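Local coordinates for chromosome-partitioning protein ParB (PDB 6S6H) that binds the centromeric parS DNA site near the replication origin through its helix-turn-helix domain and takes part in chromosome partition, at residues Phe34-Thr37 with Gln38-Ala42. Sequence-based numbering, arbitrary orientation.
Sequences FERT and QENIA. With nucleotides of chain D.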
ATOM      1  N   PHE B  34     -10.230  19.515  16.967  1.00 51.21           N
ATOM      2  CA  PHE B  34     -10.941  18.599  17.900  1.00 51.99           C
ATOM      3  C   PHE B  34     -10.024  18.214  19.065  1.00 52.04           C
ATOM      4  O   PHE B  34     -10.481  17.462  19.953  1.00 52.27           O
ATOM      5  CB  PHE B  34     -11.458  17.355  17.175  1.00 51.50           C
ATOM      6  CG  PHE B  34     -12.403  17.625  16.032  1.00 51.66           C
ATOM      7  CD1 PHE B  34     -13.212  18.752  16.016  1.00 52.51           C
ATOM      8  CD2 PHE B  34     -12.508  16.728  14.981  1.00 51.28           C
ATOM      9  CE1 PHE B  34     -14.082  18.984  14.963  1.00 52.74           C
ATOM     10  CE2 PHE B  34     -13.383  16.962  13.931  1.00 51.33           C
ATOM     11  CZ  PHE B  34     -14.167  18.090  13.923  1.00 51.96           C
ATOM     12  N   GLU B  35      -8.781  18.710  19.056  1.00 51.85           N
ATOM     13  CA  GLU B  35      -7.800  18.554  20.164  1.00 52.32           C
ATOM     14  C   GLU B  35      -7.630  17.061  20.464  1.00 51.69           C
ATOM     15  O   GLU B  35      -7.838  16.659  21.624  1.00 52.67           O
ATOM     16  CB  GLU B  35      -8.269  19.340  21.389  1.00 54.05           C
ATOM     17  CG  GLU B  35      -8.564  20.797  21.091  1.00 55.03           C
ATOM     18  CD  GLU B  35      -9.120  21.554  22.280  1.00 57.14           C
ATOM     19  OE1 GLU B  35     -10.312  21.923  22.233  1.00 58.90           O
ATOM     20  OE2 GLU B  35      -8.365  21.762  23.252  1.00 57.72           O
ATOM     21  N   ARG B  36      -7.284  16.278  19.440  1.00 50.37           N
ATOM     22  CA  ARG B  36      -7.124  14.802  19.523  1.00 50.14           C
ATOM     23  C   ARG B  36      -5.667  14.453  19.212  1.00 48.66           C
ATOM     24  O   ARG B  36      -5.054  15.162  18.390  1.00 48.26           O
ATOM     25  CB  ARG B  36      -8.106  14.110  18.572  1.00 50.49           C
ATOM     26  CG  ARG B  36      -9.561  14.509  18.789  1.00 51.75           C
ATOM     27  CD  ARG B  36     -10.512  13.941  17.751  1.00 51.84           C
ATOM     28  NE  ARG B  36     -11.006  12.623  18.132  1.00 52.20           N
ATOM     29  CZ  ARG B  36     -12.245  12.337  18.527  1.00 52.92           C
ATOM     30  NH1 ARG B  36     -13.179  13.271  18.587  1.00 53.61           N
ATOM     31  NH2 ARG B  36     -12.548  11.093  18.852  1.00 53.49           N
ATOM     32  N   THR B  37      -5.133  13.419  19.867  1.00 48.09           N
ATOM     33  CA  THR B  37      -3.728  12.953  19.711  1.00 47.01           C
ATOM     34  C   THR B  37      -3.595  12.123  18.431  1.00 45.60           C
ATOM     35  O   THR B  37      -4.627  11.717  17.872  1.00 45.52           O
ATOM     36  CB  THR B  37      -3.267  12.133  20.925  1.00 47.59           C
ATOM     37  OG1 THR B  37      -4.082  10.963  21.024  1.00 48.04           O
ATOM     38  CG2 THR B  37      -3.321  12.914  22.220  1.00 48.26           C
ATOM     39  N   GLN B  38      -2.358  11.874  17.998  1.00 44.92           N
ATOM     40  CA  GLN B  38      -2.023  10.898  16.926  1.00 44.08           C
ATOM     41  C   GLN B  38      -2.608   9.527  17.305  1.00 44.76           C
ATOM     42  O   GLN B  38      -3.189   8.861  16.419  1.00 44.08           O
ATOM     43  CB  GLN B  38      -0.508  10.806  16.734  1.00 42.97           C
ATOM     44  CG  GLN B  38       0.126  12.072  16.163  1.00 42.33           C
ATOM     45  CD  GLN B  38       1.581  11.873  15.808  1.00 41.49           C
ATOM     46  OE1 GLN B  38       2.195  10.871  16.173  1.00 40.67           O
ATOM     47  NE2 GLN B  38       2.145  12.828  15.084  1.00 40.69           N
ATOM     48  N   GLU B  39      -2.463   9.141  18.578  1.00 45.63           N
ATOM     49  CA  GLU B  39      -2.956   7.856  19.146  1.00 46.56           C
ATOM     50  C   GLU B  39      -4.478   7.763  18.992  1.00 46.75           C
ATOM     51  O   GLU B  39      -4.953   6.680  18.613  1.00 46.76           O
ATOM     52  CB  GLU B  39      -2.556   7.739  20.620  1.00 47.62           C
ATOM     53  CG  GLU B  39      -3.070   6.481  21.300  1.00 48.56           C
ATOM     54  CD  GLU B  39      -2.564   5.179  20.706  1.00 48.96           C
ATOM     55  OE1 GLU B  39      -3.275   4.161  20.827  1.00 50.20           O
ATOM     56  OE2 GLU B  39      -1.455   5.181  20.131  1.00 48.76           O
ATOM     57  N   ASN B  40      -5.206   8.845  19.292  1.00 47.24           N
ATOM     58  CA  ASN B  40      -6.694   8.897  19.238  1.00 48.06           C
ATOM     59  C   ASN B  40      -7.156   8.720  17.786  1.00 47.54           C
ATOM     60  O   ASN B  40      -8.051   7.887  17.555  1.00 47.60           O
ATOM     61  CB  ASN B  40      -7.246  10.187  19.852  1.00 49.10           C
ATOM     62  CG  ASN B  40      -8.733  10.366  19.625  1.00 50.07           C
ATOM     63  OD1 ASN B  40      -9.155  10.794  18.551  1.00 50.30           O
ATOM     64  ND2 ASN B  40      -9.533  10.049  20.628  1.00 51.04           N
ATOM     65  N   ILE B  41      -6.566   9.472  16.852  1.00 46.86           N
ATOM     66  CA  ILE B  41      -6.865   9.385  15.390  1.00 46.09           C
ATOM     67  C   ILE B  41      -6.650   7.937  14.941  1.00 45.70           C
ATOM     68  O   ILE B  41      -7.570   7.372  14.327  1.00 46.05           O
ATOM     69  CB  ILE B  41      -6.001  10.367  14.568  1.00 45.37           C
ATOM     70  CG1 ILE B  41      -6.279  11.828  14.935  1.00 45.50           C
ATOM     71  CG2 ILE B  41      -6.180  10.120  13.075  1.00 45.09           C
ATOM     72  CD1 ILE B  41      -7.716  12.260  14.741  1.00 45.99           C
ATOM     73  N   ALA B  42      -5.480   7.374  15.251  1.00 45.30           N
ATOM     74  CA  ALA B  42      -5.070   5.994  14.902  1.00 45.06           C
ATOM     75  C   ALA B  42      -6.159   5.003  15.328  1.00 45.73           C
ATOM     76  O   ALA B  42      -6.604   4.218  14.471  1.00 45.89           O
ATOM     77  CB  ALA B  42      -3.744   5.672  15.545  1.00 45.02           C
TER
ATOM     78  P    DT D   3       0.579  14.038  19.880  1.00 49.46           P
ATOM     79  OP1  DT D   3      -0.055  15.304  19.434  1.00 50.30           O
ATOM     80  OP2  DT D   3      -0.139  12.750  19.711  1.00 48.24           O
ATOM     81  O5'  DT D   3       1.998  13.933  19.165  1.00 48.28           O
ATOM     82  C5'  DT D   3       3.027  14.917  19.408  1.00 48.38           C
ATOM     83  C4'  DT D   3       4.367  14.429  18.910  1.00 47.34           C
ATOM     84  O4'  DT D   3       4.805  13.281  19.674  1.00 46.77           O
ATOM     85  C3'  DT D   3       4.408  13.997  17.435  1.00 46.36           C
ATOM     86  O3'  DT D   3       5.334  14.822  16.711  1.00 47.24           O
ATOM     87  C2'  DT D   3       4.849  12.543  17.488  1.00 44.98           C
ATOM     88  C1'  DT D   3       5.584  12.486  18.804  1.00 45.43           C
ATOM     89  N1   DT D   3       5.727  11.142  19.402  1.00 44.96           N
ATOM     90  C2   DT D   3       7.002  10.646  19.564  1.00 44.53           C
ATOM     91  O2   DT D   3       8.005  11.262  19.236  1.00 44.76           O
ATOM     92  N3   DT D   3       7.063   9.395  20.126  1.00 44.15           N
ATOM     93  C4   DT D   3       6.002   8.607  20.528  1.00 44.12           C
ATOM     94  O4   DT D   3       6.214   7.499  21.014  1.00 44.00           O
ATOM     95  C5   DT D   3       4.692   9.187  20.325  1.00 44.13           C
ATOM     96  C7   DT D   3       3.482   8.406  20.733  1.00 44.12           C
ATOM     97  C6   DT D   3       4.622  10.407  19.777  1.00 44.70           C
ATOM     98  P    DG D   4       5.676  14.527  15.164  1.00 46.22           P
ATOM     99  OP1  DG D   4       5.778  15.830  14.460  1.00 47.22           O
ATOM    100  OP2  DG D   4       4.723  13.506  14.658  1.00 45.86           O
ATOM    101  O5'  DG D   4       7.139  13.902  15.252  1.00 45.15           O
ATOM    102  C5'  DG D   4       8.255  14.721  15.651  1.00 45.47           C
ATOM    103  C4'  DG D   4       9.561  14.052  15.291  1.00 45.07           C
ATOM    104  O4'  DG D   4       9.705  12.823  16.041  1.00 44.42           O
ATOM    105  C3'  DG D   4       9.705  13.664  13.822  1.00 44.41           C
ATOM    106  O3'  DG D   4      11.047  13.898  13.392  1.00 44.56           O
ATOM    107  C2'  DG D   4       9.336  12.192  13.812  1.00 43.26           C
ATOM    108  C1'  DG D   4       9.847  11.721  15.161  1.00 43.81           C
ATOM    109  N9   DG D   4       9.109  10.603  15.737  1.00 43.32           N
ATOM    110  C8   DG D   4       7.764  10.555  16.013  1.00 42.85           C
ATOM    111  N7   DG D   4       7.390   9.424  16.547  1.00 42.58           N
ATOM    112  C5   DG D   4       8.560   8.684  16.636  1.00 42.59           C
ATOM    113  C6   DG D   4       8.783   7.375  17.136  1.00 42.91           C
ATOM    114  O6   DG D   4       7.962   6.582  17.611  1.00 42.62           O
ATOM    115  N1   DG D   4      10.122   7.013  17.044  1.00 44.12           N
ATOM    116  C2   DG D   4      11.121   7.807  16.533  1.00 44.86           C
ATOM    117  N2   DG D   4      12.355   7.279  16.527  1.00 46.31           N
ATOM    118  N3   DG D   4      10.926   9.028  16.063  1.00 44.33           N
ATOM    119  C4   DG D   4       9.631   9.400  16.145  1.00 43.38           C
TER
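With chi1 at 62°, Thr37 sets OG1 between its own backbone N and carbonyl carbon, while Asn40 swings CG opposite its backbone N, which carries OD1 back to the Arg36 side chain. The first torsion turns OG1 over the opening turn of helix 38-45, where it accepts from Asn40 N at 3.0 Å, a capping bond from Thr37, the N-cap residue immediately before the helix. One residue on, the regular helical pattern begins, Ile41 N donating to Thr37 O at 3.1 Å. Asn40 OD1 accepts a hydrogen bond from Arg36 NE at 2.6 Å in a fairly straight line (160°). The oxygen lies at the guanidinium edge, close to its plane, whereas the donor is tilted out of the amide plane, the two groups being turned 59° apart. Arg36 NH1 forms a salt bridge with Glu6 on helix 4-11. Residues 35-37 link helix 20-34 to helix 38-45, the first helix of the helix-turn-helix, whose second is 49-57; a Schellman motif at Glu35 ends helix 20-34. DNA meets the same N-terminus: Gln38 N donates to OP2 of DT3 of chain D at 2.9 Å, consistent with the helix dipole assisting phosphate binding. The extended Gln38 side chain runs along the sugar-phosphate backbone, OE1 lying 3.4 Å from C2' of DT3 of chain D, and its NE2 donates to OP2 of DG4 of chain D, the next phosphate, at 2.7 Å.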